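Local atomic coordinates of hypothetical membrane spanning protein (Vibrio fischeri, PDB entry 4RCK), a protein that is of unknown function but carries a metal-binding von Willebrand factor type A domain of the BatA type and probably sits in the membrane. Residues E17-G29 with F57-F71. Sequence-based numbering, arbitrary orientation.
With MG (magnesium ion), chain C.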
ATOM      1  N   GLU A  17       1.184  11.941   1.011  1.00108.90           N
ATOM      2  CA  GLU A  17       1.437  10.738   0.228  1.00110.31           C
ATOM      3  C   GLU A  17       0.203   9.837   0.147  1.00109.05           C
ATOM      4  O   GLU A  17      -0.755  10.148  -0.562  1.00110.89           O
ATOM      5  CB  GLU A  17       2.619   9.961   0.813  1.00114.82           C
ATOM      6  CG  GLU A  17       2.862  10.232   2.289  1.00123.67           C
ATOM      7  CD  GLU A  17       3.762   9.198   2.934  1.00131.36           C
ATOM      8  OE1 GLU A  17       4.906   9.018   2.464  1.00139.25           O
ATOM      9  OE2 GLU A  17       3.321   8.561   3.913  1.00131.44           O
ATOM     10  N   HIS A  18       0.231   8.729   0.879  1.00105.65           N
ATOM     11  CA  HIS A  18      -0.846   7.748   0.819  1.00101.97           C
ATOM     12  C   HIS A  18      -1.489   7.523   2.187  1.00 99.37           C
ATOM     13  O   HIS A  18      -0.802   7.490   3.208  1.00 99.23           O
ATOM     14  CB  HIS A  18      -0.320   6.425   0.260  1.00104.63           C
ATOM     15  CG  HIS A  18       0.534   6.584  -0.959  1.00104.29           C
ATOM     16  ND1 HIS A  18       0.023   6.963  -2.183  1.00102.65           N
ATOM     17  CD2 HIS A  18       1.864   6.416  -1.144  1.00104.77           C
ATOM     18  CE1 HIS A  18       1.001   7.022  -3.067  1.00107.03           C
ATOM     19  NE2 HIS A  18       2.129   6.695  -2.464  1.00107.96           N
ATOM     20  N   ARG A  19      -2.809   7.362   2.196  1.00101.56           N
ATOM     21  CA  ARG A  19      -3.560   7.174   3.437  1.00100.96           C
ATOM     22  C   ARG A  19      -4.122   5.762   3.591  1.00100.89           C
ATOM     23  O   ARG A  19      -4.421   5.091   2.605  1.00110.97           O
ATOM     24  CB  ARG A  19      -4.714   8.178   3.519  1.00104.74           C
ATOM     25  CG  ARG A  19      -4.307   9.606   3.825  1.00109.06           C
ATOM     26  CD  ARG A  19      -5.533  10.498   3.933  1.00101.39           C
ATOM     27  NE  ARG A  19      -5.413  11.470   5.015  1.00104.76           N
ATOM     28  CZ  ARG A  19      -4.887  12.682   4.877  1.00109.80           C
ATOM     29  NH1 ARG A  19      -4.429  13.078   3.698  1.00114.94           N
ATOM     30  NH2 ARG A  19      -4.821  13.499   5.920  1.00109.65           N
ATOM     31  N   ASP A  20      -4.264   5.324   4.839  1.00 93.52           N
ATOM     32  CA  ASP A  20      -4.976   4.090   5.164  1.00 91.43           C
ATOM     33  C   ASP A  20      -6.283   4.422   5.868  1.00 94.22           C
ATOM     34  O   ASP A  20      -6.275   4.977   6.964  1.00106.15           O
ATOM     35  CB  ASP A  20      -4.126   3.173   6.048  1.00104.00           C
ATOM     36  CG  ASP A  20      -3.090   2.401   5.261  1.00108.94           C
ATOM     37  OD1 ASP A  20      -3.212   2.338   4.020  1.00106.16           O
ATOM     38  OD2 ASP A  20      -2.161   1.847   5.886  1.00109.03           O
HETATM   39  N   MSE A  21      -7.405   4.086   5.245  1.00 89.74           N
HETATM   40  CA  MSE A  21      -8.699   4.442   5.812  1.00 85.92           C
HETATM   41  C   MSE A  21      -9.616   3.233   5.942  1.00 84.70           C
HETATM   42  O   MSE A  21      -9.893   2.538   4.965  1.00 88.19           O
HETATM   43  CB  MSE A  21      -9.366   5.526   4.965  1.00 88.38           C
HETATM   44  CG  MSE A  21      -8.450   6.144   3.922  1.00101.31           C
HETATM   45 SE   MSE A  21      -8.799   8.038   3.658  0.80154.23          SE
HETATM   46  CE  MSE A  21     -10.744   7.960   3.625  1.00 80.24           C
HETATM   47  N   MSE A  22     -10.083   2.987   7.163  1.00 81.60           N
HETATM   48  CA  MSE A  22     -10.959   1.857   7.437  1.00 80.42           C
HETATM   49  C   MSE A  22     -12.405   2.308   7.586  1.00 80.03           C
HETATM   50  O   MSE A  22     -12.725   3.116   8.459  1.00 88.10           O
HETATM   51  CB  MSE A  22     -10.513   1.124   8.701  1.00 96.27           C
HETATM   52  CG  MSE A  22     -10.905  -0.341   8.736  1.00105.07           C
HETATM   53 SE   MSE A  22      -9.841  -1.381   7.486  1.00100.84          SE
HETATM   54  CE  MSE A  22      -8.103  -0.610   7.909  0.60129.77           C
ATOM     55  N   LEU A  23     -13.275   1.783   6.731  1.00 76.51           N
ATOM     56  CA  LEU A  23     -14.696   2.089   6.806  1.00 73.92           C
ATOM     57  C   LEU A  23     -15.410   1.083   7.703  1.00 84.50           C
ATOM     58  O   LEU A  23     -15.296  -0.126   7.510  1.00 96.36           O
ATOM     59  CB  LEU A  23     -15.320   2.097   5.410  1.00 74.91           C
ATOM     60  CG  LEU A  23     -14.715   3.071   4.398  1.00 88.62           C
ATOM     61  CD1 LEU A  23     -15.428   2.969   3.058  1.00 86.24           C
ATOM     62  CD2 LEU A  23     -14.757   4.499   4.925  1.00105.40           C
ATOM     63  N   VAL A  24     -16.140   1.593   8.690  1.00 88.37           N
ATOM     64  CA  VAL A  24     -16.882   0.745   9.615  1.00 80.84           C
ATOM     65  C   VAL A  24     -18.374   1.050   9.520  1.00 72.43           C
ATOM     66  O   VAL A  24     -18.808   2.155   9.844  1.00 74.18           O
ATOM     67  CB  VAL A  24     -16.404   0.937  11.064  1.00 79.95           C
ATOM     68  CG1 VAL A  24     -17.098  -0.048  11.986  1.00 77.64           C
ATOM     69  CG2 VAL A  24     -14.897   0.769  11.147  1.00 85.93           C
ATOM     70  N   VAL A  25     -19.155   0.066   9.083  1.00 71.65           N
ATOM     71  CA  VAL A  25     -20.556   0.300   8.751  1.00 72.72           C
ATOM     72  C   VAL A  25     -21.544  -0.559   9.547  1.00 75.87           C
ATOM     73  O   VAL A  25     -21.381  -1.772   9.679  1.00 71.47           O
ATOM     74  CB  VAL A  25     -20.797   0.077   7.241  1.00 75.29           C
ATOM     75  CG1 VAL A  25     -22.282  -0.044   6.935  1.00 82.59           C
ATOM     76  CG2 VAL A  25     -20.177   1.212   6.438  1.00 80.61           C
ATOM     77  N   ASP A  26     -22.569   0.106  10.074  1.00 75.99           N
ATOM     78  CA  ASP A  26     -23.655  -0.514  10.824  1.00 76.48           C
ATOM     79  C   ASP A  26     -24.591  -1.306   9.915  1.00 79.51           C
ATOM     80  O   ASP A  26     -25.159  -0.753   8.973  1.00 80.40           O
ATOM     81  CB  ASP A  26     -24.441   0.573  11.566  1.00 80.06           C
ATOM     82  CG  ASP A  26     -25.339   0.023  12.657  1.00 75.75           C
ATOM     83  OD1 ASP A  26     -25.878  -1.092  12.507  1.00 81.99           O
ATOM     84  OD2 ASP A  26     -25.511   0.726  13.674  1.00 72.99           O
ATOM     85  N   LEU A  27     -24.766  -2.592  10.208  1.00 83.03           N
ATOM     86  CA  LEU A  27     -25.664  -3.433   9.418  1.00 98.49           C
ATOM     87  C   LEU A  27     -26.847  -3.957  10.239  1.00 99.78           C
ATOM     88  O   LEU A  27     -27.575  -4.849   9.792  1.00 94.24           O
ATOM     89  CB  LEU A  27     -24.903  -4.613   8.809  1.00101.23           C
ATOM     90  CG  LEU A  27     -24.111  -4.360   7.525  1.00 92.65           C
ATOM     91  CD1 LEU A  27     -23.704  -5.681   6.889  1.00 89.80           C
ATOM     92  CD2 LEU A  27     -24.908  -3.513   6.539  1.00 95.37           C
ATOM     93  N   SER A  28     -27.040  -3.394  11.430  1.00 94.81           N
ATOM     94  CA  SER A  28     -28.113  -3.829  12.324  1.00 85.00           C
ATOM     95  C   SER A  28     -29.471  -3.676  11.664  1.00 90.30           C
ATOM     96  O   SER A  28     -29.645  -2.850  10.770  1.00107.58           O
ATOM     97  CB  SER A  28     -28.086  -3.046  13.638  1.00 89.24           C
ATOM     98  OG  SER A  28     -28.569  -1.726  13.463  1.00103.41           O
ATOM     99  N   GLY A  29     -30.432  -4.470  12.125  1.00 84.17           N
ATOM    100  CA  GLY A  29     -31.750  -4.524  11.518  1.00 82.23           C
ATOM    101  C   GLY A  29     -32.470  -3.190  11.433  1.00 85.44           C
ATOM    102  O   GLY A  29     -33.365  -3.019  10.604  1.00 96.98           O
ATOM    103  N   PHE A  57     -18.136   8.139  -2.389  1.00100.29           N
ATOM    104  CA  PHE A  57     -16.997   8.584  -1.588  1.00 87.40           C
ATOM    105  C   PHE A  57     -15.725   7.849  -1.972  1.00 82.38           C
ATOM    106  O   PHE A  57     -14.652   8.448  -2.078  1.00 87.99           O
ATOM    107  CB  PHE A  57     -17.284   8.375  -0.100  1.00 89.56           C
ATOM    108  CG  PHE A  57     -16.080   8.554   0.784  1.00 81.89           C
ATOM    109  CD1 PHE A  57     -15.700   9.817   1.201  1.00 81.36           C
ATOM    110  CD2 PHE A  57     -15.335   7.460   1.206  1.00 78.73           C
ATOM    111  CE1 PHE A  57     -14.598   9.991   2.012  1.00 76.72           C
ATOM    112  CE2 PHE A  57     -14.230   7.630   2.018  1.00 76.04           C
ATOM    113  CZ  PHE A  57     -13.864   8.897   2.420  1.00 73.86           C
ATOM    114  N   ILE A  58     -15.873   6.540  -2.157  1.00 81.13           N
ATOM    115  CA  ILE A  58     -14.779   5.645  -2.505  1.00 86.77           C
ATOM    116  C   ILE A  58     -14.147   6.028  -3.842  1.00 92.66           C
ATOM    117  O   ILE A  58     -12.920   6.065  -3.972  1.00 91.76           O
ATOM    118  CB  ILE A  58     -15.272   4.182  -2.556  1.00 95.13           C
ATOM    119  CG1 ILE A  58     -15.713   3.714  -1.168  1.00 83.89           C
ATOM    120  CG2 ILE A  58     -14.204   3.276  -3.073  1.00111.21           C
ATOM    121  CD1 ILE A  58     -16.120   2.254  -1.114  1.00 85.51           C
ATOM    122  N   ASP A  59     -14.990   6.337  -4.824  1.00105.83           N
ATOM    123  CA  ASP A  59     -14.519   6.781  -6.133  1.00118.69           C
ATOM    124  C   ASP A  59     -13.663   8.044  -6.038  1.00120.37           C
ATOM    125  O   ASP A  59     -12.768   8.261  -6.856  1.00120.13           O
ATOM    126  CB  ASP A  59     -15.697   7.050  -7.076  1.00127.14           C
ATOM    127  CG  ASP A  59     -16.616   5.857  -7.227  1.00132.00           C
ATOM    128  OD1 ASP A  59     -16.256   4.764  -6.743  1.00138.57           O
ATOM    129  OD2 ASP A  59     -17.695   6.012  -7.838  1.00128.13           O
ATOM    130  N   GLN A  60     -13.953   8.876  -5.042  1.00119.79           N
ATOM    131  CA  GLN A  60     -13.330  10.188  -4.924  1.00112.62           C
ATOM    132  C   GLN A  60     -11.896  10.064  -4.397  1.00104.24           C
ATOM    133  O   GLN A  60     -11.008  10.815  -4.809  1.00111.27           O
ATOM    134  CB  GLN A  60     -14.192  11.095  -4.031  1.00112.00           C
ATOM    135  CG  GLN A  60     -13.899  12.589  -4.139  1.00120.91           C
ATOM    136  CD  GLN A  60     -13.970  13.113  -5.571  1.00134.87           C
ATOM    137  OE1 GLN A  60     -14.646  12.540  -6.431  1.00145.75           O
ATOM    138  NE2 GLN A  60     -13.268  14.212  -5.829  1.00135.39           N
ATOM    139  N   ARG A  61     -11.666   9.094  -3.516  1.00 97.13           N
ATOM    140  CA  ARG A  61     -10.325   8.817  -2.996  1.00 99.90           C
ATOM    141  C   ARG A  61      -9.335   8.412  -4.087  1.00115.74           C
ATOM    142  O   ARG A  61      -9.679   7.663  -4.998  1.00122.85           O
ATOM    143  CB  ARG A  61     -10.391   7.716  -1.941  1.00 95.93           C
ATOM    144  CG  ARG A  61     -11.119   8.106  -0.667  1.00 97.34           C
ATOM    145  CD  ARG A  61     -10.225   8.913   0.257  1.00101.57           C
ATOM    146  NE  ARG A  61     -10.251  10.344  -0.024  1.00101.06           N
ATOM    147  CZ  ARG A  61      -9.539  11.237   0.652  1.00114.32           C
ATOM    148  NH1 ARG A  61      -9.610  12.526   0.347  1.00135.78           N
ATOM    149  NH2 ARG A  61      -8.748  10.836   1.638  1.00107.10           N
ATOM    150  N   LYS A  62      -8.104   8.905  -3.983  1.00127.76           N
ATOM    151  CA  LYS A  62      -7.042   8.546  -4.922  1.00136.02           C
ATOM    152  C   LYS A  62      -5.726   8.294  -4.194  1.00134.14           C
ATOM    153  O   LYS A  62      -5.274   9.125  -3.408  1.00140.99           O
ATOM    154  CB  LYS A  62      -6.846   9.643  -5.974  1.00138.53           C
ATOM    155  CG  LYS A  62      -8.056   9.898  -6.863  1.00138.54           C
ATOM    156  CD  LYS A  62      -8.350   8.708  -7.762  1.00133.70           C
ATOM    157  CE  LYS A  62      -9.825   8.658  -8.132  1.00136.77           C
ATOM    158  NZ  LYS A  62     -10.284   9.914  -8.787  1.00142.56           N
ATOM    159  N   GLY A  63      -5.121   7.141  -4.457  1.00118.57           N
ATOM    160  CA  GLY A  63      -3.814   6.824  -3.912  1.00117.41           C
ATOM    161  C   GLY A  63      -3.838   6.314  -2.485  1.00116.52           C
ATOM    162  O   GLY A  63      -2.791   6.192  -1.850  1.00116.01           O
ATOM    163  N   ASP A  64      -5.028   6.008  -1.980  1.00113.02           N
ATOM    164  CA  ASP A  64      -5.169   5.537  -0.606  1.00109.45           C
ATOM    165  C   ASP A  64      -5.666   4.096  -0.547  1.00107.25           C
ATOM    166  O   ASP A  64      -6.326   3.620  -1.469  1.00 96.57           O
ATOM    167  CB  ASP A  64      -6.124   6.445   0.173  1.00104.24           C
ATOM    168  CG  ASP A  64      -5.832   7.917  -0.039  1.00120.99           C
ATOM    169  OD1 ASP A  64      -4.716   8.358   0.302  1.00135.79           O
ATOM    170  OD2 ASP A  64      -6.725   8.634  -0.537  1.00123.41           O
ATOM    171  N   ARG A  65      -5.339   3.407   0.543  1.00108.66           N
ATOM    172  CA  ARG A  65      -5.875   2.072   0.789  1.00101.53           C
ATOM    173  C   ARG A  65      -7.164   2.151   1.592  1.00107.09           C
ATOM    174  O   ARG A  65      -7.285   2.955   2.516  1.00110.37           O
ATOM    175  CB  ARG A  65      -4.862   1.195   1.526  1.00 96.11           C
ATOM    176  CG  ARG A  65      -3.888   0.478   0.618  1.00 99.95           C
ATOM    177  CD  ARG A  65      -3.057  -0.531   1.386  1.00103.95           C
ATOM    178  NE  ARG A  65      -2.358   0.083   2.508  1.00108.39           N
ATOM    179  CZ  ARG A  65      -1.716  -0.601   3.449  1.00110.14           C
ATOM    180  NH1 ARG A  65      -1.687  -1.925   3.404  1.00115.12           N
ATOM    181  NH2 ARG A  65      -1.106   0.039   4.437  1.00109.75           N
ATOM    182  N   LEU A  66      -8.125   1.308   1.236  1.00106.01           N
ATOM    183  CA  LEU A  66      -9.418   1.298   1.905  1.00100.15           C
ATOM    184  C   LEU A  66      -9.826  -0.116   2.310  1.00101.86           C
ATOM    185  O   LEU A  66      -9.557  -1.082   1.594  1.00117.64           O
ATOM    186  CB  LEU A  66     -10.484   1.924   1.002  1.00108.93           C
ATOM    187  CG  LEU A  66     -10.412   3.445   0.845  1.00105.37           C
ATOM    188  CD1 LEU A  66     -11.168   3.906  -0.390  1.00110.20           C
ATOM    189  CD2 LEU A  66     -10.964   4.124   2.087  1.00 94.91           C
ATOM    190  N   GLY A  67     -10.470  -0.228   3.469  1.00 90.34           N
ATOM    191  CA  GLY A  67     -10.944  -1.504   3.973  1.00 87.55           C
ATOM    192  C   GLY A  67     -12.345  -1.381   4.542  1.00 83.01           C
ATOM    193  O   GLY A  67     -12.799  -0.277   4.843  1.00 80.82           O
ATOM    194  N   LEU A  68     -13.030  -2.509   4.698  1.00100.97           N
ATOM    195  CA  LEU A  68     -14.431  -2.489   5.113  1.00 96.87           C
ATOM    196  C   LEU A  68     -14.726  -3.385   6.317  1.00 85.63           C
ATOM    197  O   LEU A  68     -14.501  -4.595   6.278  1.00 78.48           O
ATOM    198  CB  LEU A  68     -15.324  -2.894   3.936  1.00 92.25           C
ATOM    199  CG  LEU A  68     -16.835  -2.957   4.171  1.00 88.72           C
ATOM    200  CD1 LEU A  68     -17.348  -1.663   4.785  1.00 77.03           C
ATOM    201  CD2 LEU A  68     -17.553  -3.250   2.861  1.00 88.47           C
ATOM    202  N   VAL A  69     -15.239  -2.774   7.381  1.00 70.76           N
ATOM    203  CA  VAL A  69     -15.702  -3.509   8.553  1.00 71.85           C
ATOM    204  C   VAL A  69     -17.209  -3.334   8.711  1.00 74.98           C
ATOM    205  O   VAL A  69     -17.715  -2.215   8.689  1.00 81.99           O
ATOM    206  CB  VAL A  69     -14.997  -3.044   9.846  1.00 70.92           C
ATOM    207  CG1 VAL A  69     -15.467  -3.868  11.034  1.00 71.66           C
ATOM    208  CG2 VAL A  69     -13.488  -3.134   9.694  1.00 76.70           C
ATOM    209  N   LEU A  70     -17.923  -4.444   8.856  1.00 77.59           N
ATOM    210  CA  LEU A  70     -19.367  -4.409   9.058  1.00 75.50           C
ATOM    211  C   LEU A  70     -19.680  -4.878  10.471  1.00 75.74           C
ATOM    212  O   LEU A  70     -19.047  -5.816  10.962  1.00 80.27           O
ATOM    213  CB  LEU A  70     -20.077  -5.296   8.034  1.00 77.36           C
ATOM    214  CG  LEU A  70     -19.696  -5.086   6.568  1.00 77.50           C
ATOM    215  CD1 LEU A  70     -20.218  -6.226   5.702  1.00 82.81           C
ATOM    216  CD2 LEU A  70     -20.221  -3.750   6.066  1.00 77.78           C
ATOM    217  N   PHE A  71     -20.636  -4.242  11.143  1.00 76.04           N
ATOM    218  CA  PHE A  71     -20.976  -4.722  12.477  1.00 80.07           C
ATOM    219  C   PHE A  71     -22.470  -4.817  12.770  1.00 83.79           C
ATOM    220  O   PHE A  71     -23.319  -4.284  12.049  1.00 82.72           O
ATOM    221  CB  PHE A  71     -20.292  -3.863  13.558  1.00 75.25           C
ATOM    222  CG  PHE A  71     -20.734  -2.424  13.590  1.00 74.87           C
ATOM    223  CD1 PHE A  71     -20.221  -1.507  12.692  1.00 74.15           C
ATOM    224  CD2 PHE A  71     -21.624  -1.980  14.554  1.00 78.29           C
ATOM    225  CE1 PHE A  71     -20.609  -0.180  12.733  1.00 70.95           C
ATOM    226  CE2 PHE A  71     -22.017  -0.658  14.601  1.00 73.05           C
ATOM    227  CZ  PHE A  71     -21.510   0.245  13.690  1.00 70.06           C
TER
HETATM  228 MG    MG C 301     -29.542  -0.620  15.549  1.00 50.11          MG
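Met-21, Leu-23 and Val-25 of strand 19-26 exchange backbone hydrogen bonds with strand 65-71, forming a parallel ladder in the von Willebrand factor type A fold. The connection between the strands runs through helix 46-60, a beta-alpha-beta crossover. Backbone hydrogen bonds run from Arg-65 N to Arg-19 O through to Leu-27 N on Phe-71 O. On its other edge strand 19-26 pairs in parallel with a strand of the second subunit, so the sheet continues across the interface.

Polar side chains close the N-terminal end. Asp-64 OD1 accepts from Arg-19 N on its anti side. Asp-20 and Arg-65 lie alongside each other in a salt bridge, with their flat groups turned 57° apart; its two N-H contacts are weak. The guanidinium of Arg-61 turns its edge to Met-21 SE and hydrogen-bonds Glu-219 O of the second subunit.

Apolar side chains pack on both faces. Under helix 46-60, the selenomethionine Met-21 brings CE to the edge of the Phe-57 ring, 3.5 Å from CZ. Leu-27 CD1 meets Leu-70 CD1 at 3.7 Å. On the other face, Met-22 SE rests 3.7 Å from Gly-67 CA.

Phe-71 CG lies between backbone N and carbonyl carbon (chi1 64°), turning the ring back across strand 19-26. Val-24 CG1 touches its CD1, and Asp-26 CA sits over one face in a CH-pi contact. Asp-26 OD1 accepts from both Ser-28 N, an Asx turn, and Ser-28 OG, consistent with the metal-ion-dependent adhesion site of this fold. Ser-28 OG binds the magnesium ion at 2.5 Å, alongside Ser-30 OG.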